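Local coordinates for fibronectin type-III domain-containing protein (Caldanaerobacter subterraneus subsp. tengcongensis, PDB 7JGU), which is of unknown function but supplies, here in mutant form, one fibronectin type III domain of a longer, probably exported protein of a thermophilic bacterium, at residues Glu6-Val12 with Phe82-Ser87; Thr29-Lys33 with Ala73-Leu77; Tyr34-Val40 with Thr68-Val74. All coordinates share one frame; numbering follows the deposited sequence. Where two conformers were deposited one is given.

In the fold
All three contacts lie in one fibronectin type III sandwich. Interaction 3 is the pairing of strands 34-41 and 66-75 in the middle of the four-stranded sheet. Interaction 2 continues it at one end: the two share A73 and V74, and their centres are about 13 Å apart. Interaction 1 brings the N-terminal segment 6-12 against strand 78-88, at the edge of that sheet, with its centre about 8 Å from that of interaction 3 and about 16 Å from that of interaction 2. P7 bridges the latter gap, touching both T29 and A73. Pentaethylene glycol, probably from the crystallisation liquor, comes within about 3 Å of the Y38 side chain.

Interaction 1. Residues Glu6-Val12 with Phe82-Ser87; sequences EPVGFWV and FVTASS
One water grips both F10 O and T84 O, donating to each over 2.9 Å. Beside it, the methyl A85 CB packs 3.3 Å from F10 O. A second water repeats the link two residues further on, accepting from V12 N and donating to S86 O. The two backbones run nearly the same way here, their end-to-end directions 14° apart, yet they join through the two waters and side chains, without a direct backbone bond.

Apolar groups do the rest. The F10 side chain leaves with CG anti to the backbone N (chi1 -179°), which swings its ring under A85. The methyl A85 CB sits over one ring face in a CH-pi contact, 3.9 Å from the centroid of the F10 ring and displaced toward the rim near CD2. F69, L71 and L24 also pack against the F10 side chain, so it belongs to the core between the sheets. V12 straddles the next part of the strand with its two methyls: CG2 meets A85 CB at 3.7 Å, and CG1 presses on S87 CB at 3.5 Å, closer than carbons usually sit. S87 CB also lies 3.3 Å from V12 O. At the other end V83, modelled in two conformers, points at P7 and E6. In one of them V83 CG2 packs on F10 CD2 at 3.8 Å; the very short approach to the E6 carboxylate is doubtful.

On its far side strand 83-87 bonds to strand 66-75, while W11 pairs with T25 in the other sheet. The contact therefore closes one side of the beta sandwich, where the first and last strands of a fibronectin type III domain run side by side, one from each sheet.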
loop_
_atom_site.group_PDB
_atom_site.type_symbol
_atom_site.label_atom_id
_atom_site.label_comp_id
_atom_site.label_asym_id
_atom_site.label_seq_id
_atom_site.Cartn_x
_atom_site.Cartn_y
_atom_site.Cartn_z
ATOM N N GLU A 6 -6.351 11.457 4.266
ATOM C CA GLU A 6 -6.269 10.035 3.927
ATOM C C GLU A 6 -6.036 9.881 2.427
ATOM O O GLU A 6 -6.686 10.569 1.633
ATOM C CB GLU A 6 -7.602 9.423 4.340
ATOM C CG GLU A 6 -7.698 7.951 4.262
ATOM C CD GLU A 6 -9.084 7.444 4.658
ATOM O OE1 GLU A 6 -9.570 7.813 5.750
ATOM O OE2 GLU A 6 -9.690 6.682 3.881
ATOM N N PRO A 7 -5.109 9.012 1.988
ATOM C CA PRO A 7 -4.971 8.767 0.551
ATOM C C PRO A 7 -6.243 8.184 -0.020
ATOM O O PRO A 7 -6.973 7.461 0.655
ATOM C CB PRO A 7 -3.809 7.769 0.462
ATOM C CG PRO A 7 -3.049 7.962 1.719
ATOM C CD PRO A 7 -4.097 8.259 2.761
ATOM N N VAL A 8 -6.453 8.486 -1.292
ATOM C CA VAL A 8 -7.548 7.928 -2.068
ATOM C C VAL A 8 -6.954 7.304 -3.319
ATOM O O VAL A 8 -5.761 7.434 -3.597
ATOM C CB VAL A 8 -8.647 8.962 -2.389
ATOM C CG1 VAL A 8 -9.291 9.453 -1.091
ATOM C CG2 VAL A 8 -8.090 10.132 -3.177
ATOM N N GLY A 9 -7.797 6.613 -4.071
ATOM C CA GLY A 9 -7.313 5.939 -5.258
ATOM C C GLY A 9 -6.254 4.897 -4.975
ATOM O O GLY A 9 -5.346 4.715 -5.792
ATOM N N PHE A 10 -6.337 4.215 -3.837
ATOM C CA PHE A 10 -5.347 3.201 -3.465
ATOM C C PHE A 10 -5.717 1.921 -4.192
ATOM O O PHE A 10 -6.770 1.332 -3.927
ATOM C CB PHE A 10 -5.358 2.986 -1.959
ATOM C CG PHE A 10 -4.362 1.977 -1.455
ATOM C CD1 PHE A 10 -3.181 1.748 -2.117
ATOM C CD2 PHE A 10 -4.616 1.288 -0.291
ATOM C CE1 PHE A 10 -2.274 0.810 -1.610
ATOM C CE2 PHE A 10 -3.730 0.372 0.199
ATOM C CZ PHE A 10 -2.557 0.159 -0.447
ATOM N N TRP A 11 -4.878 1.519 -5.130
ATOM C CA TRP A 11 -5.117 0.372 -5.986
ATOM C C TRP A 11 -3.932 -0.571 -5.922
ATOM O O TRP A 11 -2.783 -0.145 -5.837
ATOM C CB TRP A 11 -5.295 0.833 -7.428
ATOM C CG TRP A 11 -6.427 1.813 -7.590
ATOM C CD1 TRP A 11 -7.607 1.833 -6.898
ATOM C CD2 TRP A 11 -6.477 2.927 -8.484
ATOM N NE1 TRP A 11 -8.382 2.878 -7.309
ATOM C CE2 TRP A 11 -7.710 3.581 -8.277
ATOM C CE3 TRP A 11 -5.588 3.451 -9.428
ATOM C CZ2 TRP A 11 -8.087 4.711 -8.996
ATOM C CZ3 TRP A 11 -5.959 4.580 -10.135
ATOM C CH2 TRP A 11 -7.199 5.200 -9.919
ATOM N N VAL A 12 -4.230 -1.858 -6.007
ATOM C CA VAL A 12 -3.230 -2.907 -6.016
ATOM C C VAL A 12 -3.349 -3.561 -7.379
ATOM O O VAL A 12 -4.408 -4.097 -7.717
ATOM C CB VAL A 12 -3.477 -3.908 -4.883
ATOM C CG1 VAL A 12 -2.461 -5.038 -4.918
ATOM C CG2 VAL A 12 -3.443 -3.215 -3.533
ATOM N N PHE A 82 -6.034 4.985 8.134
ATOM C CA PHE A 82 -5.650 3.917 7.229
ATOM C C PHE A 82 -6.689 3.697 6.136
ATOM O O PHE A 82 -7.898 3.791 6.374
ATOM C CB PHE A 82 -5.568 2.596 7.996
ATOM C CG PHE A 82 -4.368 2.461 8.872
ATOM C CD1 PHE A 82 -3.161 2.034 8.356
ATOM C CD2 PHE A 82 -4.454 2.727 10.222
ATOM C CE1 PHE A 82 -2.047 1.905 9.174
ATOM C CE2 PHE A 82 -3.358 2.587 11.034
ATOM C CZ PHE A 82 -2.153 2.166 10.508
ATOM N N VAL A 83 -6.204 3.332 4.951
ATOM C CA VAL A 83 -7.048 2.880 3.850
ATOM C C VAL A 83 -6.489 1.558 3.358
ATOM O O VAL A 83 -5.286 1.325 3.420
ATOM C CB VAL A 83 -7.134 3.898 2.700
ATOM C CG1 VAL A 83 -7.640 5.192 3.236
ATOM C CG2 VAL A 83 -5.792 4.096 2.036
ATOM N N THR A 84 -7.368 0.679 2.892
ATOM C CA THR A 84 -6.941 -0.640 2.436
ATOM C C THR A 84 -7.329 -0.896 0.989
ATOM O O THR A 84 -8.238 -0.276 0.445
ATOM C CB THR A 84 -7.468 -1.777 3.329
ATOM O OG1 THR A 84 -8.901 -1.785 3.292
ATOM C CG2 THR A 84 -6.973 -1.637 4.760
ATOM N N ALA A 85 -6.631 -1.854 0.390
ATOM C CA ALA A 85 -6.912 -2.287 -0.968
ATOM C C ALA A 85 -6.359 -3.694 -1.120
ATOM O O ALA A 85 -5.447 -4.092 -0.399
ATOM C CB ALA A 85 -6.277 -1.363 -2.003
ATOM N N SER A 86 -6.899 -4.429 -2.090
ATOM C CA SER A 86 -6.552 -5.827 -2.257
ATOM C C SER A 86 -6.374 -6.162 -3.727
ATOM O O SER A 86 -6.948 -5.519 -4.598
ATOM C CB SER A 86 -7.676 -6.748 -1.745
ATOM O OG SER A 86 -7.902 -6.588 -0.366
ATOM N N SER A 87 -5.612 -7.225 -3.982
ATOM C CA SER A 87 -5.616 -7.889 -5.279
ATOM C C SER A 87 -5.043 -9.289 -5.093
ATOM O O SER A 87 -4.728 -9.712 -3.984
ATOM C CB SER A 87 -4.866 -7.117 -6.365
ATOM O OG SER A 87 -5.163 -7.673 -7.642
HETATM O O HOH W 1 -8.681 1.461 -1.799
HETATM O O HOH W 2 -6.949 -2.832 -5.570
#

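Interaction 2. Residues Thr29-Lys33 with Ala73-Leu77; sequences TKGAK and AVNEL
K33 reaches along the turn that follows strand 66-75. Its CB passes 3.6 Å from V74 O, the same oxygen that takes the backbone bond from K33 N at 2.8 Å. Next, CG rests 3.8 Å from N75 CB. The chain then bends at chi2 (-66°), runs straight through CD, and bends again at chi4 (83°), so that CE passes near the E76 carboxylate and NZ lands on it. The salt bridge from K33 NZ to E76 OE2 is 2.7 Å long and approaches from the syn side, somewhat out of the carboxylate plane. Both residues are solvent-exposed, making this a surface salt bridge, of the class reported to contribute to this domain's thermal stability, though whether this pair is one of them is not established.

N75 ties down the neighbouring bend. Its ND2 donates to G31 O over 3.1 Å, with an N-H...O angle of 148° and the donor tilted well out of the carbonyl plane; the same nitrogen also donates to T2 O. At the other end of the amide, N75 OD1 accepts from L77 N at 2.8 Å, closing an Asx turn. With bonds at both ends, the amide has its flip fixed. G31 is the third residue of a type II beta turn from T29 to A32, adopting the positive phi usual there, and a CB on it would lie 3.6 Å from N75 ND2.

Beneath the polar layer, A32 CB meets A73 CB at 3.8 Å, and T29 CG2 touches the same methyl. T29 OG1 turns instead to S27 O. What is joined here is the loop crossing from strand 21-25 to strand 34-41 and the hairpin turn between strands 66-75 and 78-88: the BC and FG loops, which come together at one end of a fibronectin type III sandwich.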
loop_
_atom_site.group_PDB
_atom_site.type_symbol
_atom_site.label_atom_id
_atom_site.label_comp_id
_atom_site.label_asym_id
_atom_site.label_seq_id
_atom_site.Cartn_x
_atom_site.Cartn_y
_atom_site.Cartn_z
ATOM N N THR A 29 -1.395 13.196 -1.899
ATOM C CA THR A 29 -2.193 13.419 -0.706
ATOM C C THR A 29 -1.780 14.717 -0.027
ATOM O O THR A 29 -0.606 14.916 0.278
ATOM C CB THR A 29 -2.011 12.228 0.230
ATOM O OG1 THR A 29 -2.399 11.017 -0.440
ATOM C CG2 THR A 29 -2.818 12.374 1.478
ATOM N N LYS A 30 -2.756 15.583 0.237
ATOM C CA LYS A 30 -2.474 16.852 0.892
ATOM C C LYS A 30 -1.783 16.619 2.220
ATOM O O LYS A 30 -2.244 15.827 3.049
ATOM C CB LYS A 30 -3.782 17.604 1.115
ATOM C CG LYS A 30 -3.604 18.950 1.760
ATOM C CD LYS A 30 -3.814 18.850 3.267
ATOM C CE LYS A 30 -4.056 20.212 3.887
ATOM N NZ LYS A 30 -4.156 20.098 5.364
ATOM N N GLY A 31 -0.676 17.339 2.433
ATOM C CA GLY A 31 0.027 17.311 3.690
ATOM C C GLY A 31 0.989 16.158 3.859
ATOM O O GLY A 31 1.735 16.134 4.842
ATOM N N ALA A 32 0.996 15.185 2.956
ATOM C CA ALA A 32 1.822 14.007 3.150
ATOM C C ALA A 32 3.279 14.319 2.883
ATOM O O ALA A 32 3.620 14.891 1.841
ATOM C CB ALA A 32 1.377 12.881 2.215
ATOM N N LYS A 33 4.137 13.939 3.825
ATOM C CA LYS A 33 5.574 13.921 3.612
ATOM C C LYS A 33 6.073 12.540 3.208
ATOM O O LYS A 33 7.084 12.430 2.520
ATOM C CB LYS A 33 6.309 14.365 4.882
ATOM C CG LYS A 33 6.028 15.794 5.277
ATOM C CD LYS A 33 6.576 16.763 4.251
ATOM C CE LYS A 33 6.329 18.202 4.660
ATOM N NZ LYS A 33 7.364 18.666 5.605
ATOM N N ALA A 73 -0.797 8.073 5.136
ATOM C CA ALA A 73 0.053 9.211 4.825
ATOM C C ALA A 73 0.519 9.797 6.152
ATOM O O ALA A 73 -0.222 9.793 7.129
ATOM C CB ALA A 73 -0.729 10.265 4.059
ATOM N N VAL A 74 1.737 10.335 6.168
ATOM C CA VAL A 74 2.363 10.776 7.412
ATOM C C VAL A 74 3.037 12.124 7.201
ATOM O O VAL A 74 3.628 12.387 6.148
ATOM C CB VAL A 74 3.406 9.743 7.872
ATOM C CG1 VAL A 74 3.916 10.089 9.254
ATOM C CG2 VAL A 74 2.833 8.335 7.855
ATOM N N ASN A 75 2.937 12.990 8.203
ATOM C CA ASN A 75 3.769 14.187 8.270
ATOM C C ASN A 75 4.209 14.364 9.716
ATOM O O ASN A 75 3.964 13.500 10.569
ATOM C CB ASN A 75 3.085 15.409 7.644
ATOM C CG ASN A 75 1.906 15.904 8.432
ATOM O OD1 ASN A 75 1.758 15.630 9.614
ATOM N ND2 ASN A 75 1.047 16.659 7.771
ATOM N N GLU A 76 4.852 15.507 9.985
ATOM C CA GLU A 76 5.440 15.744 11.300
ATOM C C GLU A 76 4.387 15.759 12.397
ATOM O O GLU A 76 4.707 15.514 13.569
ATOM C CB GLU A 76 6.196 17.078 11.313
ATOM C CG GLU A 76 7.310 17.161 10.292
ATOM C CD GLU A 76 6.870 17.817 8.998
ATOM O OE1 GLU A 76 5.654 17.764 8.675
ATOM O OE2 GLU A 76 7.740 18.392 8.306
ATOM N N LEU A 77 3.143 16.073 12.055
ATOM C CA LEU A 77 2.083 16.162 13.047
ATOM C C LEU A 77 1.461 14.809 13.345
ATOM O O LEU A 77 0.827 14.645 14.392
ATOM C CB LEU A 77 1.001 17.132 12.566
ATOM C CG LEU A 77 1.353 18.621 12.515
ATOM C CD1 LEU A 77 1.640 19.138 13.915
ATOM C CD2 LEU A 77 2.528 18.916 11.581
#

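Interaction 3. Residues Tyr34-Val40 with Thr68-Val74; sequences YYEIYLV and TFALIAV. Unlike the reference sequence in segment 68-74: I72 (reference Arg).
Y34 folds its ring back over V74. With CG set between the backbone N and the carbonyl carbon (chi1 69°), the ring lies across the neighbouring strand, and V74 CB sits over one face, 3.8 Å from the centroid of the Y34 ring. V74 CG1 continues outward to Y34 CZ at 3.6 Å. An alanine here would strip V74 of that aromatic lid and probably leave its methyls more open to solvent. Below, the two backbones form a hydrogen-bonded pair, V74 N giving to Y34 O at 2.8 Å and Y34 N to V74 O at 3.2 Å.

This is the antiparallel pairing of strands C and F at the centre of the four-stranded fibronectin type III sheet. Y35, I37, L39, F69 and L71 face the sandwich interior, where I37 and F69 meet L24 of the opposite sheet.

A70, on the outer face with Y34 and V74, pairs with Y38: Y38 N donates to A70 O at 2.8 Å, in the carbonyl plane, and A70 O also lies at the edge of the Y38 ring. The small A70 CB touches both Y38 CB and V40 CG2, each at 4.3 Å, from different sides, while Y45, F82 and T84 approach from the flanking strands.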
loop_
_atom_site.group_PDB
_atom_site.type_symbol
_atom_site.label_atom_id
_atom_site.label_comp_id
_atom_site.label_asym_id
_atom_site.label_seq_id
_atom_site.Cartn_x
_atom_site.Cartn_y
_atom_site.Cartn_z
ATOM N N TYR A 34 5.385 11.487 3.634
ATOM C CA TYR A 34 5.681 10.141 3.161
ATOM C C TYR A 34 4.457 9.287 3.409
ATOM O O TYR A 34 3.468 9.732 3.991
ATOM C CB TYR A 34 6.947 9.566 3.791
ATOM C CG TYR A 34 6.903 9.241 5.255
ATOM C CD1 TYR A 34 7.226 10.193 6.207
ATOM C CD2 TYR A 34 6.615 7.964 5.690
ATOM C CE1 TYR A 34 7.237 9.879 7.548
ATOM C CE2 TYR A 34 6.625 7.645 7.028
ATOM C CZ TYR A 34 6.931 8.600 7.948
ATOM O OH TYR A 34 6.948 8.252 9.285
ATOM N N TYR A 35 4.543 8.043 2.943
ATOM C CA TYR A 35 3.491 7.055 3.050
ATOM C C TYR A 35 4.091 5.784 3.627
ATOM O O TYR A 35 5.262 5.484 3.388
ATOM C CB TYR A 35 2.889 6.754 1.675
ATOM C CG TYR A 35 2.400 7.973 0.950
ATOM C CD1 TYR A 35 3.252 8.713 0.147
ATOM C CD2 TYR A 35 1.103 8.410 1.094
ATOM C CE1 TYR A 35 2.808 9.862 -0.515
ATOM C CE2 TYR A 35 0.652 9.549 0.436
ATOM C CZ TYR A 35 1.506 10.270 -0.360
ATOM O OH TYR A 35 1.062 11.408 -1.013
ATOM N N GLU A 36 3.276 5.049 4.372
ATOM C CA GLU A 36 3.706 3.789 4.957
ATOM C C GLU A 36 2.707 2.706 4.600
ATOM O O GLU A 36 1.498 2.920 4.680
ATOM C CB GLU A 36 3.850 3.899 6.476
ATOM C CG GLU A 36 4.685 2.803 7.105
ATOM C CD GLU A 36 5.215 3.151 8.476
ATOM O OE1 GLU A 36 5.085 4.316 8.915
ATOM O OE2 GLU A 36 5.769 2.245 9.125
ATOM N N ILE A 37 3.224 1.563 4.184
ATOM C CA ILE A 37 2.440 0.440 3.715
ATOM C C ILE A 37 2.609 -0.725 4.661
ATOM O O ILE A 37 3.727 -1.059 5.060
ATOM C CB ILE A 37 2.944 0.021 2.319
ATOM C CG1 ILE A 37 2.935 1.202 1.355
ATOM C CG2 ILE A 37 2.167 -1.183 1.816
ATOM C CD1 ILE A 37 3.816 0.953 0.138
ATOM N N TYR A 38 1.498 -1.397 4.924
ATOM C CA TYR A 38 1.436 -2.584 5.762
ATOM C C TYR A 38 0.736 -3.702 5.007
ATOM O O TYR A 38 -0.164 -3.461 4.208
ATOM C CB TYR A 38 0.642 -2.304 7.037
ATOM C CG TYR A 38 1.238 -1.197 7.870
ATOM C CD1 TYR A 38 0.983 0.128 7.564
ATOM C CD2 TYR A 38 2.055 -1.481 8.950
ATOM C CE1 TYR A 38 1.533 1.143 8.313
ATOM C CE2 TYR A 38 2.608 -0.463 9.721
ATOM C CZ TYR A 38 2.340 0.846 9.390
ATOM O OH TYR A 38 2.858 1.871 10.138
ATOM N N LEU A 39 1.141 -4.927 5.302
ATOM C CA LEU A 39 0.433 -6.119 4.881
ATOM C C LEU A 39 -0.597 -6.475 5.939
ATOM O O LEU A 39 -0.288 -6.519 7.130
ATOM C CB LEU A 39 1.434 -7.263 4.747
ATOM C CG LEU A 39 0.819 -8.607 4.392
ATOM C CD1 LEU A 39 0.273 -8.559 2.990
ATOM C CD2 LEU A 39 1.840 -9.719 4.528
ATOM N N VAL A 40 -1.816 -6.739 5.512
ATOM C CA VAL A 40 -2.864 -7.213 6.404
ATOM C C VAL A 40 -2.741 -8.734 6.428
ATOM O O VAL A 40 -3.017 -9.402 5.433
ATOM C CB VAL A 40 -4.244 -6.747 5.932
ATOM C CG1 VAL A 40 -5.300 -7.137 6.931
ATOM C CG2 VAL A 40 -4.240 -5.243 5.714
ATOM N N THR A 68 -3.986 -8.191 0.892
ATOM C CA THR A 68 -4.607 -6.945 1.302
ATOM C C THR A 68 -3.549 -6.095 1.967
ATOM O O THR A 68 -2.781 -6.592 2.804
ATOM C CB THR A 68 -5.779 -7.200 2.247
ATOM O OG1 THR A 68 -6.745 -8.035 1.591
ATOM C CG2 THR A 68 -6.441 -5.894 2.642
ATOM N N PHE A 69 -3.537 -4.814 1.615
ATOM C CA PHE A 69 -2.575 -3.860 2.135
ATOM C C PHE A 69 -3.289 -2.688 2.775
ATOM O O PHE A 69 -4.392 -2.342 2.390
ATOM C CB PHE A 69 -1.654 -3.348 1.025
ATOM C CG PHE A 69 -0.874 -4.436 0.347
ATOM C CD1 PHE A 69 0.318 -4.872 0.885
ATOM C CD2 PHE A 69 -1.357 -5.063 -0.792
ATOM C CE1 PHE A 69 1.031 -5.896 0.286
ATOM C CE2 PHE A 69 -0.642 -6.086 -1.389
ATOM C CZ PHE A 69 0.548 -6.488 -0.856
ATOM N N ALA A 70 -2.622 -2.076 3.740
ATOM C CA ALA A 70 -3.084 -0.867 4.408
ATOM C C ALA A 70 -2.067 0.234 4.169
ATOM O O ALA A 70 -0.865 -0.010 4.155
ATOM C CB ALA A 70 -3.294 -1.084 5.896
ATOM N N LEU A 71 -2.556 1.443 3.964
ATOM C CA LEU A 71 -1.747 2.596 3.609
ATOM C C LEU A 71 -2.124 3.759 4.501
ATOM O O LEU A 71 -3.303 3.968 4.784
ATOM C CB LEU A 71 -2.053 2.970 2.167
ATOM C CG LEU A 71 -1.394 4.199 1.585
ATOM C CD1 LEU A 71 0.085 3.988 1.335
ATOM C CD2 LEU A 71 -2.097 4.566 0.278
ATOM N N ILE A 72 -1.106 4.489 4.954
ATOM C CA ILE A 72 -1.288 5.768 5.631
ATOM C C ILE A 72 -0.393 6.812 4.984
ATOM O O ILE A 72 0.654 6.499 4.407
ATOM C CB ILE A 72 -0.987 5.722 7.136
ATOM C CG1 ILE A 72 0.266 4.889 7.428
ATOM C CG2 ILE A 72 -2.159 5.154 7.857
ATOM C CD1 ILE A 72 0.883 5.157 8.801
ATOM N N ALA A 73 -0.797 8.073 5.136
ATOM C CA ALA A 73 0.053 9.211 4.825
ATOM C C ALA A 73 0.519 9.797 6.152
ATOM O O ALA A 73 -0.222 9.793 7.129
ATOM C CB ALA A 73 -0.729 10.265 4.059
ATOM N N VAL A 74 1.737 10.335 6.168
ATOM C CA VAL A 74 2.363 10.776 7.412
ATOM C C VAL A 74 3.037 12.124 7.201
ATOM O O VAL A 74 3.628 12.387 6.148
ATOM C CB VAL A 74 3.406 9.743 7.872
ATOM C CG1 VAL A 74 3.916 10.089 9.254
ATOM C CG2 VAL A 74 2.833 8.335 7.855
HETATM O O HOH W 3 -3.000 -10.043 2.863
#